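Local coordinates for WbbZ protein (Klebsiella pneumoniae subsp. pneumoniae NTUH-K2044, PDB 6X1L), which is of unknown function but probably transfers pyruvyl groups to a surface polysaccharide, as its relatives among the polysaccharide pyruvyl transferases do, at residues L13-Y18 and I100-T105; I128-I133 and Y138-N143. All coordinates share one frame; numbering follows the deposited sequence.

Contact 1: residues L13-Y18 and I100-T105; sequences LLLKSY and IIMPST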
loop_
_atom_site.group_PDB
_atom_site.type_symbol
_atom_site.label_atom_id
_atom_site.label_comp_id
_atom_site.label_asym_id
_atom_site.label_seq_id
_atom_site.Cartn_x
_atom_site.Cartn_y
_atom_site.Cartn_z
ATOM N N LEU A 13 -7.819 -15.995 26.570
ATOM C CA LEU A 13 -7.329 -16.619 27.797
ATOM C C LEU A 13 -6.233 -17.634 27.504
ATOM O O LEU A 13 -5.246 -17.729 28.243
ATOM C CB LEU A 13 -8.490 -17.283 28.539
ATOM C CG LEU A 13 -9.607 -16.345 28.999
ATOM C CD1 LEU A 13 -10.818 -17.130 29.472
ATOM C CD2 LEU A 13 -9.103 -15.422 30.097
ATOM N N LEU A 14 -6.379 -18.388 26.417
ATOM C CA LEU A 14 -5.408 -19.427 26.090
ATOM C C LEU A 14 -4.037 -18.832 25.787
ATOM O O LEU A 14 -3.022 -19.276 26.335
ATOM C CB LEU A 14 -5.921 -20.245 24.909
ATOM C CG LEU A 14 -5.306 -21.612 24.635
ATOM C CD1 LEU A 14 -5.438 -22.533 25.843
ATOM C CD2 LEU A 14 -5.998 -22.206 23.433
ATOM N N LEU A 15 -3.979 -17.825 24.912
ATOM C CA LEU A 15 -2.680 -17.240 24.603
ATOM C C LEU A 15 -2.101 -16.508 25.805
ATOM O O LEU A 15 -0.882 -16.532 26.013
ATOM C CB LEU A 15 -2.786 -16.319 23.385
ATOM C CG LEU A 15 -2.560 -17.098 22.086
ATOM C CD1 LEU A 15 -3.031 -16.329 20.886
ATOM C CD2 LEU A 15 -1.090 -17.458 21.922
ATOM N N LYS A 16 -2.946 -15.868 26.614
ATOM C CA LYS A 16 -2.453 -15.269 27.849
ATOM C C LYS A 16 -1.901 -16.326 28.798
ATOM O O LYS A 16 -0.934 -16.066 29.526
ATOM C CB LYS A 16 -3.562 -14.464 28.526
ATOM C CG LYS A 16 -3.956 -13.217 27.745
ATOM C CD LYS A 16 -4.541 -12.139 28.638
ATOM C CE LYS A 16 -6.037 -12.308 28.818
ATOM N NZ LYS A 16 -6.642 -11.076 29.396
ATOM N N SER A 17 -2.485 -17.527 28.793
ATOM C CA SER A 17 -1.970 -18.605 29.634
ATOM C C SER A 17 -0.576 -19.035 29.187
ATOM O O SER A 17 0.315 -19.231 30.019
ATOM C CB SER A 17 -2.930 -19.792 29.609
ATOM O OG SER A 17 -2.419 -20.866 30.381
ATOM N N TYR A 18 -0.366 -19.164 27.873
ATOM C CA TYR A 18 0.960 -19.500 27.365
ATOM C C TYR A 18 1.971 -18.403 27.664
ATOM O O TYR A 18 3.157 -18.691 27.866
ATOM C CB TYR A 18 0.906 -19.745 25.860
ATOM C CG TYR A 18 0.049 -20.912 25.435
ATOM C CD1 TYR A 18 0.109 -22.127 26.103
ATOM C CD2 TYR A 18 -0.816 -20.798 24.359
ATOM C CE1 TYR A 18 -0.674 -23.195 25.707
ATOM C CE2 TYR A 18 -1.600 -21.855 23.958
ATOM C CZ TYR A 18 -1.528 -23.048 24.632
ATOM O OH TYR A 18 -2.316 -24.094 24.221
ATOM N N ILE A 100 3.271 -22.665 18.004
ATOM C CA ILE A 100 1.854 -22.331 17.980
ATOM C C ILE A 100 1.522 -21.793 16.596
ATOM O O ILE A 100 2.058 -20.759 16.177
ATOM C CB ILE A 100 1.494 -21.310 19.069
ATOM C CG1 ILE A 100 1.751 -21.893 20.458
ATOM C CG2 ILE A 100 0.043 -20.882 18.930
ATOM C CD1 ILE A 100 1.408 -20.945 21.582
ATOM N N ILE A 101 0.645 -22.494 15.885
ATOM C CA ILE A 101 0.194 -22.059 14.571
ATOM C C ILE A 101 -1.087 -21.257 14.766
ATOM O O ILE A 101 -2.125 -21.809 15.138
ATOM C CB ILE A 101 -0.023 -23.248 13.628
ATOM C CG1 ILE A 101 1.301 -23.981 13.395
ATOM C CG2 ILE A 101 -0.623 -22.778 12.309
ATOM C CD1 ILE A 101 1.201 -25.143 12.431
HETATM N N MSE A 102 -1.010 -19.950 14.529
HETATM C CA MSE A 102 -2.169 -19.066 14.662
HETATM C C MSE A 102 -3.237 -19.457 13.625
HETATM O O MSE A 102 -2.912 -20.147 12.658
HETATM C CB MSE A 102 -1.717 -17.606 14.523
HETATM C CG MSE A 102 -0.734 -17.188 15.613
HETATM SE SE MSE A 102 -1.496 -17.221 17.431
HETATM C CE MSE A 102 -2.210 -15.391 17.430
ATOM N N PRO A 103 -4.512 -19.040 13.837
ATOM C CA PRO A 103 -5.622 -19.574 13.024
ATOM C C PRO A 103 -5.333 -19.684 11.535
ATOM O O PRO A 103 -5.153 -18.671 10.847
ATOM C CB PRO A 103 -6.752 -18.576 13.297
ATOM C CG PRO A 103 -6.505 -18.156 14.706
ATOM C CD PRO A 103 -5.005 -18.098 14.863
ATOM N N SER A 104 -5.301 -20.916 11.028
ATOM C CA SER A 104 -4.776 -21.177 9.697
ATOM C C SER A 104 -5.655 -22.164 8.940
ATOM O O SER A 104 -6.446 -22.914 9.520
ATOM C CB SER A 104 -3.342 -21.719 9.762
ATOM O OG SER A 104 -2.450 -20.733 10.257
ATOM N N THR A 105 -5.495 -22.136 7.619
ATOM C CA THR A 105 -6.045 -23.138 6.716
ATOM C C THR A 105 -4.896 -24.038 6.285
ATOM O O THR A 105 -3.895 -23.555 5.745
ATOM C CB THR A 105 -6.714 -22.485 5.504
ATOM O OG1 THR A 105 -7.971 -21.912 5.895
ATOM C CG2 THR A 105 -6.946 -23.502 4.394
#
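Ile100 reaches Tyr18 through a fully extended CG1 branch: with chi2 at -180°, CD1 is carried as far as the side chain allows from strand 98-104 toward helix 6-21. Met102, a selenomethionine, does the reverse and folds up. Its chain bends at chi2 (-64°) and again at chi3, and this curl carries SE and CE to Leu15 although the bond leaving the backbone does not aim straight at the helix. The two pairs pack a helix onto the six-stranded parallel sheet of an alpha/beta, Rossmann-like domain, in keeping with the GT-B clan of the family. The short helical segment runs nearly antiparallel to the strand, at 148°, with axes 12.4 Å apart at their closest.

Large aliphatic and aromatic groups suit this buried helix-sheet interface, spanning the distance between the two backbones. Ile100 CD1 meets the aromatic ring of Tyr18 obliquely, 3.6 Å from CD2 and 3.9 Å from CE2, so the methyl is nearest the CD2-CE2 bond, away from the hydroxyl end. Leu15, one helical turn before Tyr18, comes from the helix with both methyls: CD2 stands a looser 4.3 Å from Ile100 CD1, while CD1 turns to Met102. Ile100 and Met102, two residues apart, thus serve the same helix from the same face of the strand. Beta-branched isoleucine fits an extended backbone, and the unbranched, flexible methionine chain can make the two successive bends that bring it to Leu15. Ile70 of strand 67-71 touches both strand residues, and Phe11, earlier on the helix, also packs on Met102. At the far end of this pair, Leu15 CD1 lies against the SE-CE bond of Met102, 3.7 Å from CE and 3.9 Å from SE.

Contact 2: residues I128-I133 and Y138-N143; sequences ITFDYI and YEPNKN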
loop_
_atom_site.group_PDB
_atom_site.type_symbol
_atom_site.label_atom_id
_atom_site.label_comp_id
_atom_site.label_asym_id
_atom_site.label_seq_id
_atom_site.Cartn_x
_atom_site.Cartn_y
_atom_site.Cartn_z
ATOM N N ILE A 128 -12.885 -27.576 8.030
ATOM C CA ILE A 128 -12.186 -28.580 7.234
ATOM C C ILE A 128 -10.789 -28.810 7.789
ATOM O O ILE A 128 -10.345 -29.954 7.945
ATOM C CB ILE A 128 -12.149 -28.162 5.754
ATOM C CG1 ILE A 128 -13.571 -28.042 5.203
ATOM C CG2 ILE A 128 -11.338 -29.167 4.945
ATOM C CD1 ILE A 128 -13.631 -27.826 3.712
ATOM N N THR A 129 -10.079 -27.728 8.111
ATOM C CA THR A 129 -8.768 -27.861 8.736
ATOM C C THR A 129 -8.879 -28.493 10.119
ATOM O O THR A 129 -8.062 -29.345 10.486
ATOM C CB THR A 129 -8.089 -26.491 8.818
ATOM O OG1 THR A 129 -7.829 -26.015 7.493
ATOM C CG2 THR A 129 -6.774 -26.582 9.576
ATOM N N PHE A 130 -9.895 -28.100 10.891
ATOM C CA PHE A 130 -10.056 -28.631 12.239
ATOM C C PHE A 130 -10.284 -30.137 12.215
ATOM O O PHE A 130 -9.653 -30.883 12.972
ATOM C CB PHE A 130 -11.211 -27.917 12.944
ATOM C CG PHE A 130 -11.417 -28.356 14.365
ATOM C CD1 PHE A 130 -10.458 -28.093 15.329
ATOM C CD2 PHE A 130 -12.569 -29.026 14.738
ATOM C CE1 PHE A 130 -10.641 -28.497 16.639
ATOM C CE2 PHE A 130 -12.759 -29.433 16.049
ATOM C CZ PHE A 130 -11.793 -29.167 17.000
ATOM N N ASP A 131 -11.181 -30.606 11.344
ATOM C CA ASP A 131 -11.439 -32.041 11.261
ATOM C C ASP A 131 -10.238 -32.791 10.703
ATOM O O ASP A 131 -10.002 -33.943 11.078
ATOM C CB ASP A 131 -12.675 -32.310 10.405
ATOM C CG ASP A 131 -13.946 -31.807 11.049
ATOM O OD1 ASP A 131 -13.930 -31.553 12.270
ATOM O OD2 ASP A 131 -14.963 -31.672 10.337
ATOM N N TYR A 132 -9.465 -32.157 9.821
ATOM C CA TYR A 132 -8.268 -32.800 9.295
ATOM C C TYR A 132 -7.228 -33.005 10.391
ATOM O O TYR A 132 -6.758 -34.130 10.612
ATOM C CB TYR A 132 -7.700 -31.970 8.140
ATOM C CG TYR A 132 -6.297 -32.353 7.731
ATOM C CD1 TYR A 132 -5.951 -33.680 7.507
ATOM C CD2 TYR A 132 -5.321 -31.381 7.553
ATOM C CE1 TYR A 132 -4.670 -34.028 7.135
ATOM C CE2 TYR A 132 -4.042 -31.718 7.176
ATOM C CZ TYR A 132 -3.720 -33.041 6.967
ATOM O OH TYR A 132 -2.440 -33.375 6.593
ATOM N N ILE A 133 -6.870 -31.933 11.103
ATOM C CA ILE A 133 -5.840 -32.037 12.136
ATOM C C ILE A 133 -6.271 -33.003 13.232
ATOM O O ILE A 133 -5.481 -33.844 13.681
ATOM C CB ILE A 133 -5.506 -30.650 12.714
ATOM C CG1 ILE A 133 -5.002 -29.714 11.614
ATOM C CG2 ILE A 133 -4.471 -30.781 13.822
ATOM C CD1 ILE A 133 -3.755 -30.214 10.914
ATOM N N TYR A 138 -4.702 -35.452 16.772
ATOM C CA TYR A 138 -4.593 -34.285 17.631
ATOM C C TYR A 138 -5.799 -34.208 18.558
ATOM O O TYR A 138 -6.912 -34.600 18.199
ATOM C CB TYR A 138 -4.482 -33.003 16.795
ATOM C CG TYR A 138 -3.089 -32.746 16.291
ATOM C CD1 TYR A 138 -2.543 -33.524 15.278
ATOM C CD2 TYR A 138 -2.318 -31.723 16.825
ATOM C CE1 TYR A 138 -1.265 -33.292 14.810
ATOM C CE2 TYR A 138 -1.038 -31.477 16.361
ATOM C CZ TYR A 138 -0.517 -32.264 15.354
ATOM O OH TYR A 138 0.758 -32.026 14.895
ATOM N N GLU A 139 -5.575 -33.683 19.763
ATOM C CA GLU A 139 -6.599 -33.722 20.798
ATOM C C GLU A 139 -7.289 -32.374 20.902
ATOM O O GLU A 139 -6.648 -31.397 21.317
ATOM C CB GLU A 139 -5.991 -34.108 22.141
ATOM C CG GLU A 139 -6.967 -34.047 23.294
ATOM C CD GLU A 139 -6.559 -34.948 24.438
ATOM O OE1 GLU A 139 -5.565 -35.690 24.282
ATOM O OE2 GLU A 139 -7.232 -34.917 25.490
ATOM N N PRO A 140 -8.576 -32.277 20.560
ATOM C CA PRO A 140 -9.266 -30.983 20.633
ATOM C C PRO A 140 -9.187 -30.386 22.028
ATOM O O PRO A 140 -9.289 -31.091 23.033
ATOM C CB PRO A 140 -10.708 -31.327 20.246
ATOM C CG PRO A 140 -10.589 -32.567 19.429
ATOM C CD PRO A 140 -9.451 -33.339 20.036
ATOM N N ASN A 141 -8.988 -29.070 22.072
ATOM C CA ASN A 141 -8.861 -28.262 23.282
ATOM C C ASN A 141 -7.578 -28.538 24.057
ATOM O O ASN A 141 -7.445 -28.081 25.201
ATOM C CB ASN A 141 -10.078 -28.413 24.200
ATOM C CG ASN A 141 -11.287 -27.657 23.681
ATOM O OD1 ASN A 141 -11.148 -26.664 22.961
ATOM N ND2 ASN A 141 -12.475 -28.119 24.040
ATOM N N LYS A 142 -6.614 -29.241 23.458
ATOM C CA LYS A 142 -5.299 -29.416 24.065
ATOM C C LYS A 142 -4.192 -28.975 23.112
ATOM O O LYS A 142 -3.370 -28.122 23.462
ATOM C CB LYS A 142 -5.087 -30.871 24.495
ATOM C CG LYS A 142 -3.697 -31.130 25.052
ATOM C CD LYS A 142 -3.620 -32.446 25.798
ATOM C CE LYS A 142 -2.266 -32.611 26.472
ATOM N NZ LYS A 142 -2.260 -33.764 27.416
ATOM N N ASN A 143 -4.153 -29.548 21.908
ATOM C CA ASN A 143 -3.170 -29.138 20.912
ATOM C C ASN A 143 -3.794 -28.866 19.547
ATOM O O ASN A 143 -3.059 -28.658 18.577
ATOM C CB ASN A 143 -2.050 -30.179 20.782
ATOM C CG ASN A 143 -2.572 -31.564 20.474
ATOM O OD1 ASN A 143 -3.781 -31.784 20.413
ATOM N ND2 ASN A 143 -1.660 -32.508 20.270
#
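A beta-alpha-beta crossover links the adjacent parallel strands 120-124 and 144-146, and this contact lies where its helix, 127-135, gives way to the loop leading into the second strand. Ile133 and Tyr138 form its buried half. The CG2 methyl of Ile133 sits over one face of the Tyr138 ring in a CH-pi contact, 3.8 Å from the ring centroid and 24° off the normal. It is displaced toward the rim at CG, where it comes within 3.4 Å. The backbone of the same isoleucine joins in, with Ile133 O 3.4 Å from Tyr138 CD1.

A tyrosine suits this place because its ring can pack against isoleucine while its hydroxyl, deep in the protein, is satisfied by the carbonyl oxygen of Phe113. Val144 of the following strand touches both Ile133 and Tyr138.

Nearer the surface, Phe130, one turn earlier, holds CG anti to its backbone N (chi1 -178°), which swings the ring out to the loop. Its CZ reaches Pro140 CB at 4.0 Å, the two side chains crossing at about a right angle. The loop itself is a type II turn over Glu139-Lys142, closed by Lys142 N to Glu139 O at 3.0 Å. Proline's fixed phi fits the second position, and asparagine, tolerant of positive phi, takes the third as Asn141. Glu139 O also accepts from Asn143 N, and the Asn143 side chain returns to the start of the turn: its OD1 takes Glu139 N on an in-plane lone pair at 2.7 Å.

How the contacts relate
Contact 1 closes along the chain before contact 2 opens; their centres lie about 13 Å apart, and both are built around the same parallel sheet. Strand 120-124 stands between strands 98-104 and 144-146 and ties the two together. Helix 6-21 packs on one face of the sheet, touching Val121 and Phe123, whereas helix 127-135 lies on the opposite face, against Cys124, so the contacts show both helical layers of one alpha/beta sandwich. Beyond the end of strand 98-104 they meet directly: Thr105 CA is 3.5 Å from Thr129 OG1. Glu126, just before helix 127-135, hydrogen-bonds both threonine hydroxyls through OE2, joining loop and helix start.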